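Local coordinates for outer membrane protein assembly factor BamA (Haemophilus ducreyi, PDB 4K3C) that is part of the Bam complex, which probably assembles beta-barrel proteins and inserts them into the outer membrane, at residues K272-E283 with I293-Q304; G404-Y412 with P421-N429. One frame throughout, in Å; residues are numbered along the deposited sequence.

Contact 1 of 2, residues K272-E283 with I293-Q304; sequences KLRNVEREYTRE and INPQNSHYDRIQ
Tyr300 lies against the turn that runs from Val276 into helix 280-288, and its ring is the centre of the tight half of this contact. Arg278 CB sits over one ring face, 4.0 Å from the centroid in a CH-pi contact, while Val276 CG1 meets the ring edge 3.4 Å from Tyr300 CD2. Glu283 CG comes up to the same ring's edge at its hydroxyl end. Arg278 CG stands opposite the backbone N (chi1 -175°) and the chain runs straight on to NE, carrying its guanidinium past the tyrosine to Glu283. There it grips one carboxylate oxygen side-on: Arg278 NE lies 2.8 Å from Glu283 OE2 and Arg278 NH2 2.6 Å from it, a salt bridge that should hold the guanidinium against rotation. Ile293 CG2 rests on a face of that group, 3.4 Å from Arg278 NE, and Ile293 CD1 reaches the Glu283 carboxylate.

Toward solvent the contact thins. His299 turns a face to Glu277 CA, with its ring held at the edge by a hydrogen bond to neighbouring Ser298. Arg274 and Arg302 lie alongside each other on the surface, guanidinium planes 79° apart. Arg302 NH2 lies over one face of the Arg274 group, donor against donor, so the like charges probably add little to the hold.

At the buried barrel end, Leu273 N bonds to Ile303 O at 2.9 Å and Ile303 N to Leu273 O at 3.3 Å. This ladder joins the end of barrel strand 260-274 to the start of strand 303-317. Strand 242-254 flanks the former, and Val286 of helix 280-288 packs on Ile293, Tyr300 and Ile303.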
loop_
_atom_site.group_PDB
_atom_site.type_symbol
_atom_site.label_atom_id
_atom_site.label_comp_id
_atom_site.label_asym_id
_atom_site.label_seq_id
_atom_site.Cartn_x
_atom_site.Cartn_y
_atom_site.Cartn_z
ATOM N N LYS A 272 17.926 -18.881 12.538
ATOM C CA LYS A 272 18.693 -20.091 12.771
ATOM C C LYS A 272 18.955 -20.716 11.411
ATOM O O LYS A 272 18.017 -20.934 10.641
ATOM C CB LYS A 272 17.919 -21.047 13.684
ATOM C CG LYS A 272 18.707 -22.259 14.161
ATOM C CD LYS A 272 17.854 -23.245 14.980
ATOM C CE LYS A 272 17.243 -22.605 16.235
ATOM N NZ LYS A 272 15.953 -21.893 15.964
ATOM N N LEU A 273 20.223 -20.982 11.099
ATOM C CA LEU A 273 20.574 -21.534 9.792
ATOM C C LEU A 273 21.242 -22.902 9.878
ATOM O O LEU A 273 22.133 -23.123 10.696
ATOM C CB LEU A 273 21.424 -20.545 8.986
ATOM C CG LEU A 273 20.650 -19.344 8.414
ATOM C CD1 LEU A 273 20.419 -18.245 9.446
ATOM C CD2 LEU A 273 21.312 -18.783 7.149
ATOM N N ARG A 274 20.777 -23.820 9.031
ATOM C CA ARG A 274 21.305 -25.181 8.935
ATOM C C ARG A 274 21.626 -25.441 7.455
ATOM O O ARG A 274 21.237 -24.639 6.588
ATOM C CB ARG A 274 20.275 -26.188 9.462
ATOM C CG ARG A 274 19.091 -26.461 8.518
ATOM C CD ARG A 274 17.802 -26.828 9.264
ATOM N NE ARG A 274 17.977 -27.978 10.148
ATOM C CZ ARG A 274 17.209 -28.241 11.206
ATOM N NH1 ARG A 274 16.202 -27.430 11.526
ATOM N NH2 ARG A 274 17.452 -29.320 11.950
ATOM N N ASN A 275 22.307 -26.555 7.169
ATOM C CA ASN A 275 22.846 -26.802 5.835
ATOM C C ASN A 275 23.942 -25.752 5.697
ATOM O O ASN A 275 24.864 -25.721 6.517
ATOM C CB ASN A 275 21.736 -26.705 4.757
ATOM C CG ASN A 275 22.227 -26.964 3.332
ATOM O OD1 ASN A 275 23.358 -26.641 2.974
ATOM N ND2 ASN A 275 21.347 -27.518 2.500
ATOM N N VAL A 276 23.804 -24.857 4.717
ATOM C CA VAL A 276 24.831 -23.864 4.380
ATOM C C VAL A 276 26.125 -24.561 4.002
ATOM O O VAL A 276 26.959 -24.834 4.872
ATOM C CB VAL A 276 25.121 -22.887 5.522
ATOM C CG1 VAL A 276 25.832 -21.676 4.969
ATOM C CG2 VAL A 276 23.837 -22.466 6.209
ATOM N N GLU A 277 26.297 -24.824 2.707
ATOM C CA GLU A 277 27.318 -25.774 2.258
ATOM C C GLU A 277 28.715 -25.201 2.172
ATOM O O GLU A 277 29.593 -25.794 1.552
ATOM C CB GLU A 277 26.917 -26.481 0.951
ATOM C CG GLU A 277 27.223 -25.740 -0.339
ATOM C CD GLU A 277 28.076 -26.575 -1.278
ATOM O OE1 GLU A 277 29.148 -27.047 -0.842
ATOM O OE2 GLU A 277 27.671 -26.763 -2.448
ATOM N N ARG A 278 28.913 -24.060 2.820
ATOM C CA ARG A 278 30.246 -23.488 3.014
ATOM C C ARG A 278 30.898 -22.975 1.740
ATOM O O ARG A 278 31.588 -23.710 1.036
ATOM C CB ARG A 278 31.182 -24.460 3.749
ATOM C CG ARG A 278 32.546 -23.875 4.075
ATOM C CD ARG A 278 33.391 -24.815 4.928
ATOM N NE ARG A 278 34.632 -24.165 5.340
ATOM C CZ ARG A 278 35.835 -24.722 5.270
ATOM N NH1 ARG A 278 35.980 -25.959 4.816
ATOM N NH2 ARG A 278 36.898 -24.038 5.662
ATOM N N GLU A 279 30.679 -21.697 1.455
ATOM C CA GLU A 279 31.390 -21.049 0.369
ATOM C C GLU A 279 32.183 -19.813 0.824
ATOM O O GLU A 279 32.103 -19.382 1.969
ATOM C CB GLU A 279 30.445 -20.731 -0.798
ATOM C CG GLU A 279 29.565 -19.521 -0.606
ATOM C CD GLU A 279 30.305 -18.231 -0.863
ATOM O OE1 GLU A 279 30.402 -17.425 0.077
ATOM O OE2 GLU A 279 30.827 -18.045 -1.982
ATOM N N TYR A 280 32.917 -19.239 -0.119
ATOM C CA TYR A 280 33.952 -18.250 0.146
ATOM C C TYR A 280 33.512 -16.973 0.861
ATOM O O TYR A 280 33.964 -16.706 1.970
ATOM C CB TYR A 280 34.643 -17.909 -1.170
ATOM C CG TYR A 280 35.663 -16.826 -1.040
ATOM C CD1 TYR A 280 36.908 -17.093 -0.522
ATOM C CD2 TYR A 280 35.383 -15.533 -1.455
ATOM C CE1 TYR A 280 37.845 -16.105 -0.405
ATOM C CE2 TYR A 280 36.318 -14.536 -1.346
ATOM C CZ TYR A 280 37.547 -14.831 -0.817
ATOM O OH TYR A 280 38.476 -13.842 -0.695
ATOM N N THR A 281 32.655 -16.182 0.218
ATOM C CA THR A 281 32.136 -14.947 0.805
ATOM C C THR A 281 31.355 -15.192 2.093
ATOM O O THR A 281 31.418 -14.399 3.040
ATOM C CB THR A 281 31.228 -14.238 -0.182
ATOM O OG1 THR A 281 32.029 -13.667 -1.221
ATOM C CG2 THR A 281 30.414 -13.136 0.510
ATOM N N ARG A 282 30.612 -16.294 2.125
ATOM C CA ARG A 282 29.846 -16.656 3.313
ATOM C C ARG A 282 30.744 -16.902 4.494
ATOM O O ARG A 282 30.437 -16.461 5.594
ATOM C CB ARG A 282 29.039 -17.912 3.065
ATOM C CG ARG A 282 27.802 -17.680 2.264
ATOM C CD ARG A 282 27.078 -18.984 2.136
ATOM N NE ARG A 282 25.773 -18.835 1.525
ATOM C CZ ARG A 282 25.095 -19.848 1.011
ATOM N NH1 ARG A 282 25.620 -21.075 1.038
ATOM N NH2 ARG A 282 23.903 -19.627 0.474
ATOM N N GLU A 283 31.838 -17.623 4.258
ATOM C CA GLU A 283 32.820 -17.932 5.301
ATOM C C GLU A 283 33.287 -16.654 5.990
ATOM O O GLU A 283 33.439 -16.595 7.224
ATOM C CB GLU A 283 34.025 -18.670 4.704
ATOM C CG GLU A 283 34.080 -20.150 5.046
ATOM C CD GLU A 283 35.327 -20.503 5.783
ATOM O OE1 GLU A 283 35.869 -19.600 6.446
ATOM O OE2 GLU A 283 35.778 -21.665 5.696
ATOM N N ILE A 293 34.292 -23.632 12.468
ATOM C CA ILE A 293 34.074 -24.315 11.196
ATOM C C ILE A 293 34.631 -25.736 11.227
ATOM O O ILE A 293 33.934 -26.693 10.878
ATOM C CB ILE A 293 34.742 -23.558 10.024
ATOM C CG1 ILE A 293 34.249 -22.114 9.950
ATOM C CG2 ILE A 293 34.477 -24.264 8.703
ATOM C CD1 ILE A 293 35.157 -21.218 9.154
ATOM N N ASN A 294 35.886 -25.849 11.661
ATOM C CA ASN A 294 36.673 -27.092 11.631
ATOM C C ASN A 294 36.559 -27.941 10.355
ATOM O O ASN A 294 35.680 -28.793 10.239
ATOM C CB ASN A 294 36.499 -27.933 12.919
ATOM N N PRO A 295 37.392 -27.807 9.334
ATOM C CA PRO A 295 37.244 -28.857 8.308
ATOM C C PRO A 295 37.363 -30.205 9.025
ATOM O O PRO A 295 37.224 -30.205 10.239
ATOM C CB PRO A 295 38.407 -28.613 7.372
ATOM C CG PRO A 295 39.347 -27.777 8.128
ATOM C CD PRO A 295 38.574 -26.972 9.091
ATOM N N GLN A 296 37.758 -31.303 8.396
ATOM C CA GLN A 296 37.204 -31.940 7.193
ATOM C C GLN A 296 35.686 -31.810 7.012
ATOM O O GLN A 296 35.107 -32.393 6.094
ATOM C CB GLN A 296 37.605 -33.420 7.149
ATOM N N ASN A 297 35.050 -31.037 7.881
ATOM C CA ASN A 297 33.631 -30.756 7.730
ATOM C C ASN A 297 33.396 -29.814 6.558
ATOM O O ASN A 297 33.931 -28.703 6.521
ATOM C CB ASN A 297 33.051 -30.130 9.008
ATOM C CG ASN A 297 33.112 -31.064 10.214
ATOM O OD1 ASN A 297 33.594 -32.198 10.128
ATOM N ND2 ASN A 297 32.630 -30.578 11.354
ATOM N N SER A 298 32.620 -30.270 5.581
ATOM C CA SER A 298 31.956 -29.335 4.690
ATOM C C SER A 298 30.801 -28.835 5.533
ATOM O O SER A 298 30.478 -29.455 6.552
ATOM C CB SER A 298 31.444 -30.021 3.423
ATOM O OG SER A 298 30.419 -30.953 3.712
ATOM N N HIS A 299 30.201 -27.717 5.139
ATOM C CA HIS A 299 29.096 -27.119 5.901
ATOM C C HIS A 299 29.510 -26.551 7.263
ATOM O O HIS A 299 30.549 -26.917 7.819
ATOM C CB HIS A 299 27.935 -28.103 6.047
ATOM C CG HIS A 299 27.486 -28.695 4.747
ATOM N ND1 HIS A 299 28.242 -29.609 4.041
ATOM C CD2 HIS A 299 26.363 -28.497 4.016
ATOM C CE1 HIS A 299 27.603 -29.949 2.935
ATOM N NE2 HIS A 299 26.461 -29.285 2.894
ATOM N N TYR A 300 28.702 -25.641 7.794
ATOM C CA TYR A 300 29.044 -24.986 9.050
ATOM C C TYR A 300 28.284 -25.555 10.228
ATOM O O TYR A 300 27.135 -25.971 10.093
ATOM C CB TYR A 300 28.736 -23.496 8.973
ATOM C CG TYR A 300 29.414 -22.791 7.837
ATOM C CD1 TYR A 300 30.771 -22.494 7.887
ATOM C CD2 TYR A 300 28.703 -22.417 6.716
ATOM C CE1 TYR A 300 31.399 -21.850 6.838
ATOM C CE2 TYR A 300 29.314 -21.769 5.677
ATOM C CZ TYR A 300 30.658 -21.494 5.743
ATOM O OH TYR A 300 31.251 -20.855 4.699
ATOM N N ASP A 301 28.930 -25.558 11.390
ATOM C CA ASP A 301 28.214 -25.786 12.636
ATOM C C ASP A 301 27.199 -24.659 12.709
ATOM O O ASP A 301 27.568 -23.485 12.660
ATOM C CB ASP A 301 29.159 -25.740 13.842
ATOM C CG ASP A 301 30.272 -26.776 13.760
ATOM O OD1 ASP A 301 30.112 -27.769 13.019
ATOM O OD2 ASP A 301 31.307 -26.597 14.440
ATOM N N ARG A 302 25.927 -25.028 12.799
ATOM C CA ARG A 302 24.813 -24.098 12.651
ATOM C C ARG A 302 24.988 -22.717 13.300
ATOM O O ARG A 302 25.689 -22.553 14.296
ATOM C CB ARG A 302 23.506 -24.767 13.084
ATOM C CG ARG A 302 23.261 -26.106 12.387
ATOM C CD ARG A 302 21.844 -26.633 12.622
ATOM N NE ARG A 302 21.563 -26.939 14.023
ATOM C CZ ARG A 302 20.495 -27.612 14.440
ATOM N NH1 ARG A 302 20.314 -27.847 15.735
ATOM N NH2 ARG A 302 19.607 -28.056 13.559
ATOM N N ILE A 303 24.326 -21.739 12.689
ATOM C CA ILE A 303 24.535 -20.318 12.907
ATOM C C ILE A 303 23.248 -19.758 13.492
ATOM O O ILE A 303 22.174 -20.142 13.055
ATOM C CB ILE A 303 24.781 -19.657 11.530
ATOM C CG1 ILE A 303 25.996 -20.291 10.844
ATOM C CG2 ILE A 303 24.922 -18.151 11.645
ATOM C CD1 ILE A 303 26.089 -20.019 9.358
ATOM N N GLN A 304 23.342 -18.871 14.482
ATOM C CA GLN A 304 22.154 -18.294 15.141
ATOM C C GLN A 304 22.417 -16.830 15.462
ATOM O O GLN A 304 23.570 -16.431 15.564
ATOM C CB GLN A 304 21.830 -19.003 16.471
ATOM C CG GLN A 304 21.498 -20.485 16.408
ATOM C CD GLN A 304 20.727 -20.952 17.648
ATOM O OE1 GLN A 304 20.016 -20.163 18.261
ATOM N NE2 GLN A 304 20.867 -22.234 18.016
#

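Contact 2 of 2, residues G404-Y412 with P421-N429; sequences GSIGPKAIY and PSQDVIGGN
A short antiparallel beta hairpin, strands 409-412 and 420-422, forms part of the long sixth extracellular loop of the Omp85 barrel, and this contact holds its base together across a beta bulge. Lys409 pairs with Val425 and Ile411 with Pro421, both non-hydrogen-bonded pairs, but the register slips by two between them as the chain turns a corner at Gln423 and Asp424. Backbone bonds bridge the slip: Ala410 N donates to Asp424 O (2.9 Å), and Ala410 O accepts from Ser422 N (2.9 Å). Farther along, one carbonyl serves two donors, since Pro408 O takes Ile426 N at 2.8 Å and the more distant Gly427 N at 3.3 Å.

Side chains fill in around this ladder. Tyr412 OH donates to Asp424 OD2 over 2.7 Å, coming from above the carboxylate plane rather than within it; ring and carboxylate are 81° apart, and the Ser422 side chain lies by Tyr412 CE2. With its CG beside the backbone N (chi1 -62°), Asp424 holds OD2 at the edge of the tyrosine ring, and the same oxygen also accepts from Ala239 N. Lys409 folds back over the corner, CD 3.1 Å from Gln423 O, and its ammonium makes a weak bond to Gln423 OE1. Val425 spreads its methyls against the carbonyls of Gly404 and Ser405, whereas the Pro408 ring lies against the Gly427 peptide. Ala410 CB packs 3.9 Å from Ile426 CG1.

Helix 280-288 borders the hairpin, with Tyr280 against Ile411 and Arg282 against Ile426. Past Gly428, Asn429 bonds to Thr376 O of barrel strand 366-378, just ahead of strand 430-440.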
loop_
_atom_site.group_PDB
_atom_site.type_symbol
_atom_site.label_atom_id
_atom_site.label_comp_id
_atom_site.label_asym_id
_atom_site.label_seq_id
_atom_site.Cartn_x
_atom_site.Cartn_y
_atom_site.Cartn_z
ATOM N N GLY A 404 16.465 -14.508 -9.274
ATOM C CA GLY A 404 17.678 -14.635 -8.485
ATOM C C GLY A 404 18.890 -15.131 -9.241
ATOM O O GLY A 404 19.839 -15.620 -8.632
ATOM N N SER A 405 18.860 -14.989 -10.563
ATOM C CA SER A 405 19.952 -15.440 -11.415
ATOM C C SER A 405 21.033 -14.384 -11.595
ATOM O O SER A 405 22.115 -14.685 -12.086
ATOM C CB SER A 405 19.425 -15.886 -12.781
ATOM O OG SER A 405 18.729 -14.835 -13.417
ATOM N N ILE A 406 20.749 -13.154 -11.187
ATOM C CA ILE A 406 21.692 -12.048 -11.359
ATOM C C ILE A 406 22.408 -11.604 -10.078
ATOM O O ILE A 406 21.823 -10.930 -9.242
ATOM C CB ILE A 406 20.982 -10.799 -11.917
ATOM C CG1 ILE A 406 20.096 -11.172 -13.099
ATOM C CG2 ILE A 406 21.993 -9.748 -12.311
ATOM C CD1 ILE A 406 20.863 -11.689 -14.264
ATOM N N GLY A 407 23.684 -11.942 -9.948
ATOM C CA GLY A 407 24.495 -11.412 -8.866
ATOM C C GLY A 407 25.796 -12.177 -8.740
ATOM O O GLY A 407 26.074 -13.044 -9.566
ATOM N N PRO A 408 26.593 -11.881 -7.697
ATOM C CA PRO A 408 27.858 -12.608 -7.510
ATOM C C PRO A 408 27.661 -14.119 -7.359
ATOM O O PRO A 408 26.688 -14.578 -6.758
ATOM C CB PRO A 408 28.437 -12.006 -6.223
ATOM C CG PRO A 408 27.770 -10.664 -6.088
ATOM C CD PRO A 408 26.390 -10.839 -6.673
ATOM N N LYS A 409 28.595 -14.880 -7.923
ATOM C CA LYS A 409 28.546 -16.336 -7.901
ATOM C C LYS A 409 29.231 -16.936 -6.671
ATOM O O LYS A 409 30.173 -16.360 -6.119
ATOM C CB LYS A 409 29.173 -16.888 -9.184
ATOM C CG LYS A 409 28.439 -16.453 -10.454
ATOM C CD LYS A 409 26.925 -16.664 -10.334
ATOM C CE LYS A 409 26.157 -16.153 -11.550
ATOM N NZ LYS A 409 26.555 -16.825 -12.830
ATOM N N ALA A 410 28.753 -18.099 -6.247
ATOM C CA ALA A 410 29.351 -18.812 -5.121
ATOM C C ALA A 410 30.701 -19.411 -5.499
ATOM O O ALA A 410 30.958 -19.680 -6.661
ATOM C CB ALA A 410 28.409 -19.909 -4.641
ATOM N N ILE A 411 31.562 -19.619 -4.510
ATOM C CA ILE A 411 32.815 -20.344 -4.722
ATOM C C ILE A 411 33.016 -21.351 -3.593
ATOM O O ILE A 411 33.475 -20.999 -2.499
ATOM C CB ILE A 411 34.034 -19.405 -4.776
ATOM C CG1 ILE A 411 33.833 -18.330 -5.842
ATOM C CG2 ILE A 411 35.318 -20.200 -5.034
ATOM C CD1 ILE A 411 34.861 -17.230 -5.766
ATOM N N TYR A 412 32.670 -22.603 -3.865
ATOM C CA TYR A 412 32.686 -23.635 -2.835
ATOM C C TYR A 412 34.067 -24.232 -2.597
ATOM O O TYR A 412 35.042 -23.868 -3.258
ATOM C CB TYR A 412 31.691 -24.738 -3.174
ATOM C CG TYR A 412 30.284 -24.231 -3.372
ATOM C CD1 TYR A 412 29.614 -23.585 -2.352
ATOM C CD2 TYR A 412 29.626 -24.410 -4.572
ATOM C CE1 TYR A 412 28.335 -23.118 -2.524
ATOM C CE2 TYR A 412 28.349 -23.957 -4.755
ATOM C CZ TYR A 412 27.704 -23.308 -3.731
ATOM O OH TYR A 412 26.415 -22.857 -3.924
ATOM N N PRO A 421 34.628 -22.504 -8.438
ATOM C CA PRO A 421 33.692 -21.460 -8.881
ATOM C C PRO A 421 32.394 -22.081 -9.369
ATOM O O PRO A 421 32.420 -23.009 -10.169
ATOM C CB PRO A 421 34.432 -20.791 -10.041
ATOM C CG PRO A 421 35.879 -21.156 -9.833
ATOM C CD PRO A 421 35.866 -22.518 -9.236
ATOM N N SER A 422 31.270 -21.579 -8.878
ATOM C CA SER A 422 29.978 -22.182 -9.151
ATOM C C SER A 422 29.126 -21.259 -10.015
ATOM O O SER A 422 29.491 -20.105 -10.259
ATOM C CB SER A 422 29.259 -22.489 -7.831
ATOM O OG SER A 422 28.040 -23.182 -8.037
ATOM N N GLN A 423 27.993 -21.778 -10.477
ATOM C CA GLN A 423 27.050 -20.976 -11.242
ATOM C C GLN A 423 26.014 -20.369 -10.304
ATOM O O GLN A 423 25.433 -19.326 -10.603
ATOM C CB GLN A 423 26.367 -21.817 -12.321
ATOM C CG GLN A 423 26.084 -21.063 -13.625
ATOM C CD GLN A 423 27.355 -20.594 -14.333
ATOM O OE1 GLN A 423 27.915 -19.543 -14.004
ATOM N NE2 GLN A 423 27.808 -21.371 -15.318
ATOM N N ASP A 424 25.793 -21.039 -9.176
ATOM C CA ASP A 424 24.905 -20.556 -8.124
ATOM C C ASP A 424 25.101 -19.079 -7.795
ATOM O O ASP A 424 26.228 -18.619 -7.587
ATOM C CB ASP A 424 25.167 -21.345 -6.847
ATOM C CG ASP A 424 24.878 -22.808 -7.003
ATOM O OD1 ASP A 424 24.846 -23.259 -8.165
ATOM O OD2 ASP A 424 24.688 -23.496 -5.966
ATOM N N VAL A 425 23.999 -18.342 -7.718
ATOM C CA VAL A 425 24.061 -16.955 -7.285
ATOM C C VAL A 425 24.078 -16.861 -5.765
ATOM O O VAL A 425 23.122 -17.235 -5.094
ATOM C CB VAL A 425 22.878 -16.160 -7.837
ATOM C CG1 VAL A 425 22.686 -14.856 -7.075
ATOM C CG2 VAL A 425 23.101 -15.891 -9.312
ATOM N N ILE A 426 25.179 -16.362 -5.223
ATOM C CA ILE A 426 25.319 -16.193 -3.779
ATOM C C ILE A 426 24.790 -14.812 -3.325
ATOM O O ILE A 426 24.438 -14.630 -2.165
ATOM C CB ILE A 426 26.793 -16.457 -3.348
ATOM C CG1 ILE A 426 26.852 -17.376 -2.133
ATOM C CG2 ILE A 426 27.606 -15.164 -3.185
ATOM C CD1 ILE A 426 25.764 -17.130 -1.111
ATOM N N GLY A 427 24.724 -13.845 -4.240
ATOM C CA GLY A 427 24.108 -12.563 -3.948
ATOM C C GLY A 427 25.083 -11.450 -3.605
ATOM O O GLY A 427 26.245 -11.718 -3.286
ATOM N N GLY A 428 24.608 -10.201 -3.655
ATOM C CA GLY A 428 25.459 -9.040 -3.450
ATOM C C GLY A 428 24.817 -7.980 -2.581
ATOM O O GLY A 428 23.624 -8.071 -2.307
ATOM N N ASN A 429 25.598 -6.979 -2.160
ATOM C CA ASN A 429 25.099 -5.946 -1.251
ATOM C C ASN A 429 24.698 -4.635 -1.930
ATOM O O ASN A 429 24.483 -3.610 -1.260
ATOM C CB ASN A 429 26.098 -5.661 -0.128
ATOM C CG ASN A 429 27.356 -4.990 -0.633
ATOM O OD1 ASN A 429 27.868 -5.328 -1.702
ATOM N ND2 ASN A 429 27.861 -4.035 0.129
#

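In the fold
Contacts 1 and 2 follow one another along the chain, neither nested nor crossed. The chain leaves the barrel at the end of strand 260-274, passes through helix 280-288, and contact 1 closes that loop as strand 303-317 begins. After three more barrel strands the chain enters the loop between strands 366-378 and 430-440, where contact 2 closes a hairpin inside it. The two extracellular loops meet directly, their contact centres about 16 Å apart. Glu279, the N-cap of helix 280-288, probably accepts from Ile411 N through OE2, while Tyr280 N probably donates to Ile411 O, so the start of the helix ties its own loop to the hairpin of the other.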